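Alpha-L-rhamnosidase (Aspergillus terreus, PDB 6GSZ) probably catalyses the hydrolysis of terminal non-reducing alpha-L-rhamnose residues in alpha-L-rhamnosides. Local coordinates at residues S177-H182 and N221-T226; S456-C461 and R492-D497; R499-N504 and I513-G518. All coordinates share one frame; numbering follows the deposited sequence.

Contact 1: residues S177-H182 and N221-T226; sequences SYQYRH and NIYGDT. With NAG (2-acetamido-2-deoxy-beta-D-glucopyranose), chain B; MAN (alpha-D-mannopyranose), chain C.
Tyr-178 and Tyr-223 bring two loops together, with their CA atoms 7.2 Å apart. Neither 177-182 nor 221-226 forms regular structure at the contact. In the first loop Ser-177 O accepts from both Tyr-180 N and Arg-181 N. This tight turn presents Tyr-178 to the other loop.

The two tyrosines make a T-shaped (edge-to-face) pair, with planes at 88° and centroids 4.8 Å apart. Tyr-178 CD2 stands over the centre of the Tyr-223 ring, 3.6 Å from Tyr-223 CG. The opposite face of Tyr-223 carries Ile-222 CG2 from its own loop. Tyr-178 OH is hydrogen-bonded to Gly-174 O.

Both loops fall in the part of the chain assigned to the rhamnosidase N-terminal domain family. Loop 177-182 leads into strand 182-188 and loop 221-226 into strand 228-237. These strands lie in one mixed sheet, each beside strand 144-154.

Gln-179 comes to the edge of Tyr-223, with OE1 in the ring plane and 3.5 Å from Tyr-223 CE1. One water joins Gln-179 OE1 to Tyr-223 OH. The chain of Gln-179 bends at chi2 (-85°), and NE2 turns to the glycan on Asn-504. Gln-179 NE2 donates an almost straight bond, 2.9 Å long, to O7 of the NAG acetamido group. At the far end, O6 of a mannose donates to Asn-221 O at 2.8 Å.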
loop_
_atom_site.group_PDB
_atom_site.type_symbol
_atom_site.label_atom_id
_atom_site.label_comp_id
_atom_site.label_asym_id
_atom_site.label_seq_id
_atom_site.Cartn_x
_atom_site.Cartn_y
_atom_site.Cartn_z
ATOM N N SER A 177 10.675 -7.388 -7.236
ATOM C CA SER A 177 11.373 -7.540 -8.495
ATOM C C SER A 177 12.488 -8.545 -8.186
ATOM O O SER A 177 13.643 -8.188 -8.008
ATOM C CB SER A 177 11.902 -6.222 -9.013
ATOM O OG SER A 177 10.826 -5.348 -9.347
ATOM N N TYR A 178 12.107 -9.842 -8.218
ATOM C CA TYR A 178 12.909 -10.895 -7.570
ATOM C C TYR A 178 14.304 -11.037 -8.176
ATOM O O TYR A 178 15.216 -11.474 -7.455
ATOM C CB TYR A 178 12.237 -12.257 -7.702
ATOM C CG TYR A 178 10.871 -12.360 -7.097
ATOM C CD1 TYR A 178 10.665 -12.273 -5.728
ATOM C CD2 TYR A 178 9.758 -12.594 -7.890
ATOM C CE1 TYR A 178 9.414 -12.481 -5.169
ATOM C CE2 TYR A 178 8.499 -12.788 -7.360
ATOM C CZ TYR A 178 8.306 -12.718 -5.990
ATOM O OH TYR A 178 7.045 -12.942 -5.480
ATOM N N GLN A 179 14.480 -10.714 -9.462
ATOM C CA GLN A 179 15.830 -10.868 -10.049
ATOM C C GLN A 179 16.835 -9.865 -9.470
ATOM O O GLN A 179 18.048 -10.029 -9.688
ATOM C CB GLN A 179 15.823 -10.806 -11.577
ATOM C CG GLN A 179 15.611 -9.446 -12.229
ATOM C CD GLN A 179 14.182 -9.018 -12.404
ATOM O OE1 GLN A 179 13.314 -9.152 -11.497
ATOM N NE2 GLN A 179 13.934 -8.488 -13.601
ATOM N N TYR A 180 16.331 -8.790 -8.843
ATOM C CA TYR A 180 17.148 -7.765 -8.193
ATOM C C TYR A 180 17.104 -7.878 -6.667
ATOM O O TYR A 180 18.134 -7.718 -6.012
ATOM C CB TYR A 180 16.684 -6.375 -8.615
ATOM C CG TYR A 180 16.744 -6.140 -10.091
ATOM C CD1 TYR A 180 17.966 -6.128 -10.738
ATOM C CD2 TYR A 180 15.597 -5.930 -10.843
ATOM C CE1 TYR A 180 18.047 -5.904 -12.093
ATOM C CE2 TYR A 180 15.672 -5.760 -12.217
ATOM C CZ TYR A 180 16.901 -5.703 -12.831
ATOM O OH TYR A 180 17.037 -5.542 -14.175
ATOM N N ARG A 181 15.925 -8.136 -6.122
ATOM C CA ARG A 181 15.700 -8.056 -4.667
ATOM C C ARG A 181 14.650 -9.105 -4.332
ATOM O O ARG A 181 13.606 -9.139 -4.981
ATOM C CB ARG A 181 15.245 -6.649 -4.276
ATOM C CG ARG A 181 15.102 -6.419 -2.776
ATOM C CD ARG A 181 14.675 -5.005 -2.462
ATOM N NE ARG A 181 13.297 -4.777 -2.884
ATOM C CZ ARG A 181 12.179 -5.020 -2.167
ATOM N NH1 ARG A 181 12.246 -5.252 -0.841
ATOM N NH2 ARG A 181 11.002 -5.008 -2.818
ATOM N N HIS A 182 14.975 -9.927 -3.338
ATOM C CA HIS A 182 14.074 -11.028 -2.988
ATOM C C HIS A 182 13.975 -11.071 -1.466
ATOM O O HIS A 182 14.978 -11.291 -0.780
ATOM C CB HIS A 182 14.598 -12.325 -3.580
ATOM C CG HIS A 182 13.701 -13.517 -3.539
ATOM N ND1 HIS A 182 13.634 -14.402 -4.598
ATOM C CD2 HIS A 182 12.848 -13.950 -2.590
ATOM C CE1 HIS A 182 12.752 -15.336 -4.285
ATOM N NE2 HIS A 182 12.290 -15.127 -3.052
ATOM N N ASN A 221 5.792 -18.725 -15.328
ATOM C CA ASN A 221 7.229 -19.024 -15.197
ATOM C C ASN A 221 8.084 -17.791 -15.478
ATOM O O ASN A 221 9.151 -17.882 -16.110
ATOM C CB ASN A 221 7.631 -20.210 -16.087
ATOM C CG ASN A 221 6.868 -21.455 -15.724
ATOM O OD1 ASN A 221 6.712 -21.736 -14.538
ATOM N ND2 ASN A 221 6.443 -22.220 -16.736
ATOM N N ILE A 222 7.641 -16.629 -14.953
ATOM C CA ILE A 222 8.293 -15.377 -15.325
ATOM C C ILE A 222 9.714 -15.308 -14.721
ATOM O O ILE A 222 10.686 -14.879 -15.391
ATOM C CB ILE A 222 7.436 -14.163 -14.905
ATOM C CG1 ILE A 222 6.147 -14.135 -15.742
ATOM C CG2 ILE A 222 8.200 -12.862 -15.070
ATOM C CD1 ILE A 222 5.105 -13.135 -15.273
ATOM N N TYR A 223 9.824 -15.683 -13.445
ATOM C CA TYR A 223 11.081 -15.565 -12.705
ATOM C C TYR A 223 11.853 -16.885 -12.636
ATOM O O TYR A 223 13.071 -16.913 -12.429
ATOM C CB TYR A 223 10.838 -15.028 -11.296
ATOM C CG TYR A 223 10.248 -13.647 -11.316
ATOM C CD1 TYR A 223 11.071 -12.529 -11.390
ATOM C CD2 TYR A 223 8.878 -13.440 -11.299
ATOM C CE1 TYR A 223 10.544 -11.249 -11.403
ATOM C CE2 TYR A 223 8.347 -12.153 -11.332
ATOM C CZ TYR A 223 9.182 -11.056 -11.384
ATOM O OH TYR A 223 8.638 -9.786 -11.345
ATOM N N GLY A 224 11.145 -17.997 -12.857
ATOM C CA GLY A 224 11.656 -19.371 -12.800
ATOM C C GLY A 224 10.493 -20.275 -13.091
ATOM O O GLY A 224 9.365 -19.854 -13.155
ATOM N N ASP A 225 10.795 -21.569 -13.273
ATOM C CA ASP A 225 9.751 -22.523 -13.650
ATOM C C ASP A 225 9.601 -23.623 -12.618
ATOM O O ASP A 225 8.875 -24.602 -12.908
ATOM C CB ASP A 225 10.015 -23.136 -15.024
ATOM C CG ASP A 225 11.230 -24.024 -15.138
ATOM O OD1 ASP A 225 11.960 -24.197 -14.155
ATOM O OD2 ASP A 225 11.364 -24.614 -16.224
ATOM N N THR A 226 10.271 -23.528 -11.471
ATOM C CA THR A 226 10.352 -24.619 -10.487
ATOM C C THR A 226 10.114 -24.068 -9.065
ATOM O O THR A 226 10.725 -23.072 -8.667
ATOM C CB THR A 226 11.690 -25.357 -10.594
ATOM O OG1 THR A 226 11.830 -25.860 -11.923
ATOM C CG2 THR A 226 11.758 -26.523 -9.620
HETATM C C1 NAG B . 17.306 -6.340 -18.631
HETATM C C2 NAG B . 16.983 -7.723 -18.043
HETATM C C3 NAG B . 17.133 -8.797 -19.093
HETATM C C4 NAG B . 16.301 -8.503 -20.317
HETATM C C5 NAG B . 16.664 -7.105 -20.820
HETATM C C6 NAG B . 15.741 -6.698 -21.959
HETATM C C7 NAG B . 17.323 -8.383 -15.696
HETATM C C8 NAG B . 18.365 -8.636 -14.635
HETATM N N2 NAG B . 17.814 -8.034 -16.914
HETATM O O3 NAG B . 16.731 -10.039 -18.530
HETATM O O4 NAG B . 16.643 -9.491 -21.283
HETATM O O5 NAG B . 16.439 -6.171 -19.748
HETATM O O6 NAG B . 14.340 -6.900 -21.579
HETATM O O7 NAG B . 16.106 -8.461 -15.472
HETATM C C1 MAN C . 8.990 -17.609 -22.816
HETATM C C2 MAN C . 7.468 -17.702 -22.866
HETATM C C3 MAN C . 6.835 -16.822 -21.792
HETATM C C4 MAN C . 7.466 -17.140 -20.418
HETATM C C5 MAN C . 8.994 -16.982 -20.501
HETATM C C6 MAN C . 9.608 -17.202 -19.111
HETATM O O2 MAN C . 7.068 -19.060 -22.687
HETATM O O3 MAN C . 5.438 -17.016 -21.812
HETATM O O4 MAN C . 7.078 -16.237 -19.381
HETATM O O5 MAN C . 9.500 -17.881 -21.507
HETATM O O6 MAN C . 9.317 -18.562 -18.847
HETATM O O HOH W 1 10.713 -8.014 -11.820
#

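Contact 2: residues S456-C461 and R492-D497; sequences SIPTDC and RAWLKD. With BGC (beta-D-glucopyranose), chain D; EDO (1,2-ethanediol), chain E.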
loop_
_atom_site.group_PDB
_atom_site.type_symbol
_atom_site.label_atom_id
_atom_site.label_comp_id
_atom_site.label_asym_id
_atom_site.label_seq_id
_atom_site.Cartn_x
_atom_site.Cartn_y
_atom_site.Cartn_z
ATOM N N SER A 456 1.200 -6.234 -0.764
ATOM C CA SER A 456 2.678 -6.415 -1.035
ATOM C C SER A 456 3.206 -5.222 -1.869
ATOM O O SER A 456 4.216 -4.650 -1.508
ATOM C CB SER A 456 3.049 -7.814 -1.627
ATOM O OG SER A 456 4.424 -7.946 -1.658
ATOM N N ILE A 457 2.525 -4.936 -2.990
ATOM C CA ILE A 457 2.804 -3.820 -3.908
ATOM C C ILE A 457 1.505 -3.008 -4.045
ATOM O O ILE A 457 0.422 -3.511 -3.735
ATOM C CB ILE A 457 3.295 -4.338 -5.272
ATOM C CG1 ILE A 457 2.209 -5.157 -5.974
ATOM C CG2 ILE A 457 4.590 -5.108 -5.135
ATOM C CD1 ILE A 457 2.394 -5.257 -7.476
ATOM N N PRO A 458 1.567 -1.735 -4.485
ATOM C CA PRO A 458 0.372 -0.948 -4.718
ATOM C C PRO A 458 -0.226 -1.320 -6.071
ATOM O O PRO A 458 0.301 -0.941 -7.119
ATOM C CB PRO A 458 0.886 0.495 -4.667
ATOM C CG PRO A 458 2.335 0.378 -5.138
ATOM C CD PRO A 458 2.795 -1.019 -4.799
ATOM N N THR A 459 -1.313 -2.056 -6.001
ATOM C CA THR A 459 -1.930 -2.621 -7.199
ATOM C C THR A 459 -2.992 -1.687 -7.787
ATOM O O THR A 459 -3.601 -0.896 -7.071
ATOM C CB THR A 459 -2.588 -3.988 -6.967
ATOM O OG1 THR A 459 -3.576 -3.919 -5.946
ATOM C CG2 THR A 459 -1.610 -5.066 -6.566
ATOM N N ASP A 460 -3.182 -1.767 -9.111
ATOM C CA ASP A 460 -4.273 -1.104 -9.743
ATOM C C ASP A 460 -5.626 -1.648 -9.277
ATOM O O ASP A 460 -6.574 -0.908 -9.040
ATOM C CB ASP A 460 -4.214 -1.176 -11.265
ATOM C CG ASP A 460 -4.247 -2.579 -11.878
ATOM O OD1 ASP A 460 -3.628 -3.514 -11.315
ATOM O OD2 ASP A 460 -4.908 -2.691 -12.944
ATOM N N CYS A 461 -5.724 -2.987 -9.218
ATOM C CA CYS A 461 -6.958 -3.631 -8.804
ATOM C C CYS A 461 -6.646 -5.015 -8.233
ATOM O O CYS A 461 -5.536 -5.484 -8.379
ATOM C CB CYS A 461 -7.963 -3.751 -9.950
ATOM S SG CYS A 461 -7.362 -4.670 -11.391
ATOM N N ARG A 492 8.942 2.376 0.589
ATOM C CA ARG A 492 10.379 2.326 0.487
ATOM C C ARG A 492 10.831 1.123 -0.370
ATOM O O ARG A 492 11.723 1.233 -1.238
ATOM C CB ARG A 492 11.033 2.264 1.865
ATOM C CG ARG A 492 12.542 2.436 1.849
ATOM C CD ARG A 492 13.195 2.311 3.213
ATOM N NE ARG A 492 14.558 2.831 3.133
ATOM C CZ ARG A 492 15.286 3.123 4.215
ATOM N NH1 ARG A 492 14.867 2.709 5.420
ATOM N NH2 ARG A 492 16.397 3.869 4.096
ATOM N N ALA A 493 10.252 -0.039 -0.042
ATOM C CA ALA A 493 10.578 -1.287 -0.737
ATOM C C ALA A 493 10.194 -1.195 -2.224
ATOM O O ALA A 493 10.997 -1.555 -3.129
ATOM C CB ALA A 493 9.910 -2.445 -0.021
ATOM N N TRP A 494 8.976 -0.727 -2.479
ATOM C CA TRP A 494 8.495 -0.624 -3.852
ATOM C C TRP A 494 9.419 0.251 -4.700
ATOM O O TRP A 494 9.736 -0.035 -5.863
ATOM C CB TRP A 494 7.041 -0.180 -3.880
ATOM C CG TRP A 494 6.438 -0.170 -5.237
ATOM C CD1 TRP A 494 6.062 -1.261 -5.968
ATOM C CD2 TRP A 494 6.148 0.959 -6.062
ATOM N NE1 TRP A 494 5.543 -0.861 -7.177
ATOM C CE2 TRP A 494 5.611 0.498 -7.284
ATOM C CE3 TRP A 494 6.326 2.343 -5.902
ATOM C CZ2 TRP A 494 5.226 1.342 -8.328
ATOM C CZ3 TRP A 494 5.966 3.176 -6.934
ATOM C CH2 TRP A 494 5.438 2.690 -8.134
ATOM N N LEU A 495 9.821 1.404 -4.119
ATOM C CA LEU A 495 10.646 2.340 -4.838
ATOM C C LEU A 495 12.077 1.838 -5.083
ATOM O O LEU A 495 12.690 2.244 -6.087
ATOM C CB LEU A 495 10.637 3.708 -4.152
ATOM C CG LEU A 495 9.322 4.493 -4.326
ATOM C CD1 LEU A 495 9.231 5.608 -3.307
ATOM C CD2 LEU A 495 9.216 5.039 -5.743
ATOM N N LYS A 496 12.580 0.935 -4.211
ATOM C CA LYS A 496 13.845 0.266 -4.527
ATOM C C LYS A 496 13.733 -0.547 -5.833
ATOM O O LYS A 496 14.611 -0.516 -6.691
ATOM C CB LYS A 496 14.251 -0.669 -3.371
ATOM C CG LYS A 496 14.712 0.092 -2.142
ATOM C CD LYS A 496 15.042 -0.847 -0.993
ATOM C CE LYS A 496 15.603 -0.086 0.178
ATOM N NZ LYS A 496 15.809 -0.985 1.339
ATOM N N ASP A 497 12.614 -1.251 -5.951
ATOM C CA ASP A 497 12.367 -2.070 -7.159
ATOM C C ASP A 497 12.173 -1.163 -8.365
ATOM O O ASP A 497 12.686 -1.440 -9.466
ATOM C CB ASP A 497 11.211 -3.040 -6.950
ATOM C CG ASP A 497 11.560 -4.171 -5.987
ATOM O OD1 ASP A 497 12.767 -4.305 -5.619
ATOM O OD2 ASP A 497 10.597 -4.918 -5.626
HETATM C C2 BGC D . -4.396 1.063 -14.495
HETATM C C3 BGC D . -3.965 2.180 -15.404
HETATM C C4 BGC D . -3.450 1.799 -16.774
HETATM C C5 BGC D . -4.448 0.887 -17.302
HETATM C C6 BGC D . -3.964 0.542 -18.697
HETATM C C1 BGC D . -5.298 0.104 -15.253
HETATM O O1 BGC D . -5.794 -0.858 -14.343
HETATM O O2 BGC D . -5.339 1.528 -13.559
HETATM O O3 BGC D . -2.892 2.733 -14.854
HETATM O O4 BGC D . -3.173 2.874 -17.701
HETATM O O5 BGC D . -4.712 -0.303 -16.490
HETATM O O6 BGC D . -4.824 -0.471 -19.228
HETATM C C1 EDO E . 6.374 -4.127 1.513
HETATM O O1 EDO E . 5.571 -5.126 0.788
HETATM C C2 EDO E . 6.247 -4.207 3.038
HETATM O O2 EDO E . 5.191 -3.322 3.602
#
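Pro-458 lies against the indole of Trp-494, and this apolar pair carries most of the contact. Its main element is a CH-pi interaction. Pro-458 CD sits 3.6 Å from the centroid of the five-membered ring of Trp-494, 17° off the ring normal. Pro-458 CG covers the same face and is 3.9 Å from Trp-494 CE2. Ile-457 adds a looser apolar touch, its CB 4.2 Å from Trp-494 CD1. A trans chi1 (-175°) swings the indole away from the backbone N of Trp-494 and out to the proline.

The pair joins a loop to a helix of the six-hairpin glycosidase domain. Segment 456-461 links helices 437-453 and 471-484, while Trp-494 belongs to helix 488-503. Ile-474 of helix 471-484 touches both Pro-458 and Trp-494.

The polar interactions lead outward from this buried pair. Trp-494 NE1 donates to Ile-513 O, which fixes the turn of the indole. Ser-456 O accepts from O1 of an ethanediol, probably from the crystallisation liquor. Two residues beyond Pro-458 the loop reaches the glucose pocket. There Asp-460 OD2 lies 2.5 Å from glucose O1, a hydrogen bond so short that its exact length is doubtful. Asp-460 OD1 is held by Leu-468 N.

Contact 3: residues R499-N504 and I513-G518; sequences RSEQLN and IPNIHG. With NAG (2-acetamido-2-deoxy-beta-D-glucopyranose), chain B.
Ile-513 touches the helix through its CD1 atom. This methyl lies 3.7 Å from Glu-501 CB. The side chains of Ile-513 and Glu-501 slide past each other in opposite directions. The peptide bond that follows Ile-513 is cis. Pro-514 then packs beside the carboxylate, with its CA 3.6 Å from Glu-501 OE2.

Asn-515 makes the direct polar link. Its backbone N donates to Glu-501 OE2 at 2.8 Å, with an N-H...O angle of 175°. The bond is nearly straight at the hydrogen, but the donor stands above the carboxylate plane, 64° out of it. The Glu-501 chain bends at chi2 (-81°), bringing its carboxylate against Asn-515. Asn-515 CB also lies 3.5 Å from Glu-501 OE1. Two waters add to the link. One bridges Glu-501 OE1 and Asn-515 O. The other lies between Glu-501 O, Glu-501 OE1 and Asn-515 ND2. Glu-501 OE2 has a second partner in Ser-177 OG, while the waters meet OE1.

The Asn-515 amide also shapes its own loop. Its OD1 accepts from His-517 N at 2.9 Å, forming an Asx turn. Its ND2 donates to Gly-518 O at 2.9 Å. Gly-518 has a positive phi, which favours glycine.

Segment 499-504 lies toward the C-terminal end of helix 488-503, in the six-hairpin glycosidase domain. Its Asn-504 carries an N-linked NAG, with ND2 joined to C1 of the sugar. Segment 513-518 lies in the connection to helix 530-542. Gln-502 of the helix packs on helix 545-562, while the Glu-501 side meets the loop that leads into strand 182-188.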
loop_
_atom_site.group_PDB
_atom_site.type_symbol
_atom_site.label_atom_id
_atom_site.label_comp_id
_atom_site.label_asym_id
_atom_site.label_seq_id
_atom_site.Cartn_x
_atom_site.Cartn_y
_atom_site.Cartn_z
ATOM N N ARG A 499 13.567 1.666 -8.940
ATOM C CA ARG A 499 14.890 2.108 -9.314
ATOM C C ARG A 499 15.628 0.982 -10.072
ATOM O O ARG A 499 16.237 1.235 -11.109
ATOM C CB ARG A 499 15.655 2.584 -8.073
ATOM C CG ARG A 499 17.093 2.985 -8.330
ATOM C CD ARG A 499 17.200 4.048 -9.410
ATOM N NE ARG A 499 18.517 4.647 -9.409
ATOM C CZ ARG A 499 19.027 5.392 -10.406
ATOM N NH1 ARG A 499 18.287 5.608 -11.494
ATOM N NH2 ARG A 499 20.242 5.913 -10.254
ATOM N N SER A 500 15.639 -0.237 -9.514
ATOM C CA SER A 500 16.312 -1.351 -10.173
ATOM C C SER A 500 15.761 -1.588 -11.592
ATOM O O SER A 500 16.569 -1.781 -12.557
ATOM C CB SER A 500 16.154 -2.624 -9.351
ATOM O OG SER A 500 16.820 -2.539 -8.094
ATOM N N GLU A 501 14.432 -1.532 -11.721
ATOM C CA GLU A 501 13.794 -1.759 -12.984
ATOM C C GLU A 501 14.197 -0.673 -13.985
ATOM O O GLU A 501 14.492 -0.932 -15.165
ATOM C CB GLU A 501 12.281 -1.867 -12.821
ATOM C CG GLU A 501 11.816 -3.072 -12.010
ATOM C CD GLU A 501 11.717 -4.425 -12.668
ATOM O OE1 GLU A 501 12.352 -4.601 -13.713
ATOM O OE2 GLU A 501 10.947 -5.224 -12.089
ATOM N N GLN A 502 14.161 0.604 -13.531
ATOM C CA GLN A 502 14.552 1.744 -14.346
ATOM C C GLN A 502 15.981 1.595 -14.870
ATOM O O GLN A 502 16.260 1.977 -16.042
ATOM C CB GLN A 502 14.391 2.991 -13.481
ATOM C CG GLN A 502 14.858 4.264 -14.190
ATOM C CD GLN A 502 15.065 5.402 -13.222
ATOM O OE1 GLN A 502 15.453 5.184 -12.065
ATOM N NE2 GLN A 502 14.803 6.610 -13.708
ATOM N N LEU A 503 16.898 1.123 -14.021
ATOM C CA LEU A 503 18.300 1.046 -14.442
ATOM C C LEU A 503 18.489 0.015 -15.570
ATOM O O LEU A 503 19.516 0.092 -16.257
ATOM C CB LEU A 503 19.195 0.737 -13.248
ATOM C CG LEU A 503 19.406 1.945 -12.331
ATOM C CD1 LEU A 503 19.976 1.494 -10.985
ATOM C CD2 LEU A 503 20.284 3.012 -13.003
ATOM N N ASN A 504 17.556 -0.917 -15.740
ATOM C CA ASN A 504 17.606 -1.828 -16.889
ATOM C C ASN A 504 16.614 -1.468 -17.986
ATOM O O ASN A 504 16.317 -2.287 -18.859
ATOM C CB ASN A 504 17.366 -3.261 -16.450
ATOM C CG ASN A 504 17.801 -4.258 -17.505
ATOM O OD1 ASN A 504 18.833 -4.062 -18.177
ATOM N ND2 ASN A 504 17.009 -5.302 -17.656
ATOM N N ILE A 513 5.515 -2.012 -11.819
ATOM C CA ILE A 513 6.628 -2.422 -10.979
ATOM C C ILE A 513 6.087 -3.344 -9.906
ATOM O O ILE A 513 5.197 -2.966 -9.118
ATOM C CB ILE A 513 7.274 -1.228 -10.277
ATOM C CG1 ILE A 513 7.738 -0.141 -11.253
ATOM C CG2 ILE A 513 8.385 -1.661 -9.345
ATOM C CD1 ILE A 513 8.908 -0.501 -12.177
ATOM N N PRO A 514 6.599 -4.592 -9.776
ATOM C CA PRO A 514 7.634 -5.207 -10.633
ATOM C C PRO A 514 7.240 -5.307 -12.113
ATOM O O PRO A 514 6.035 -5.401 -12.449
ATOM C CB PRO A 514 7.737 -6.623 -10.054
ATOM C CG PRO A 514 7.362 -6.446 -8.570
ATOM C CD PRO A 514 6.221 -5.443 -8.639
ATOM N N ASN A 515 8.254 -5.197 -12.961
ATOM C CA ASN A 515 8.031 -5.117 -14.388
ATOM C C ASN A 515 7.948 -6.536 -15.000
ATOM O O ASN A 515 8.976 -7.186 -15.130
ATOM C CB ASN A 515 9.134 -4.306 -15.046
ATOM C CG ASN A 515 9.035 -4.298 -16.553
ATOM O OD1 ASN A 515 7.919 -4.398 -17.071
ATOM N ND2 ASN A 515 10.186 -4.075 -17.213
ATOM N N ILE A 516 6.759 -6.905 -15.482
ATOM C CA ILE A 516 6.543 -8.196 -16.134
ATOM C C ILE A 516 6.566 -8.051 -17.650
ATOM O O ILE A 516 6.353 -9.035 -18.331
ATOM C CB ILE A 516 5.220 -8.840 -15.677
ATOM C CG1 ILE A 516 4.000 -7.945 -15.950
ATOM C CG2 ILE A 516 5.351 -9.221 -14.231
ATOM C CD1 ILE A 516 2.662 -8.635 -15.996
ATOM N N HIS A 517 6.737 -6.838 -18.184
ATOM C CA HIS A 517 6.521 -6.524 -19.600
ATOM C C HIS A 517 7.810 -6.354 -20.416
ATOM O O HIS A 517 7.720 -6.085 -21.643
ATOM C CB HIS A 517 5.654 -5.264 -19.761
ATOM C CG HIS A 517 4.276 -5.430 -19.215
ATOM N ND1 HIS A 517 3.624 -4.449 -18.505
ATOM C CD2 HIS A 517 3.396 -6.461 -19.298
ATOM C CE1 HIS A 517 2.409 -4.888 -18.151
ATOM N NE2 HIS A 517 2.258 -6.120 -18.613
ATOM N N GLY A 518 8.987 -6.508 -19.822
ATOM C CA GLY A 518 10.240 -6.404 -20.619
ATOM C C GLY A 518 10.619 -4.951 -20.894
ATOM O O GLY A 518 10.241 -4.083 -20.111
HETATM C C1 NAG B . 17.306 -6.340 -18.631
HETATM C C2 NAG B . 16.983 -7.723 -18.043
HETATM C C3 NAG B . 17.133 -8.797 -19.093
HETATM C C4 NAG B . 16.301 -8.503 -20.317
HETATM C C5 NAG B . 16.664 -7.105 -20.820
HETATM C C6 NAG B . 15.741 -6.698 -21.959
HETATM C C7 NAG B . 17.323 -8.383 -15.696
HETATM C C8 NAG B . 18.365 -8.636 -14.635
HETATM N N2 NAG B . 17.814 -8.034 -16.914
HETATM O O3 NAG B . 16.731 -10.039 -18.530
HETATM O O4 NAG B . 16.643 -9.491 -21.283
HETATM O O5 NAG B . 16.439 -6.171 -19.748
HETATM O O6 NAG B . 14.340 -6.900 -21.579
HETATM O O7 NAG B . 16.106 -8.461 -15.472
HETATM O O HOH W 2 11.708 -6.950 -14.895
HETATM O O HOH W 3 13.164 -3.248 -16.214
#

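Contact 1 lies in the part of the chain assigned to the N-terminal domain family, and contacts 2 and 3 in the six-hairpin glycosidase domain. Bonds between them join the two regions. Arg-181 NE of contact 1 forms a salt bridge with Asp-497 OD1 of contact 2 at 2.8 Å. Tyr-223 OH packs 3.5 Å from Pro-514 CB of contact 3. Contacts 1 and 3 also share the NAG. Contacts 2 and 3 share helix 488-503, and their centres are 12 Å apart. The loop of contact 2 goes on to Asp-460 in the glucose pocket. The glucose is also hydrogen-bonded to Asp-473, Trp-527 and His-761. The side chain of Ile-513 is about 12 Å from it.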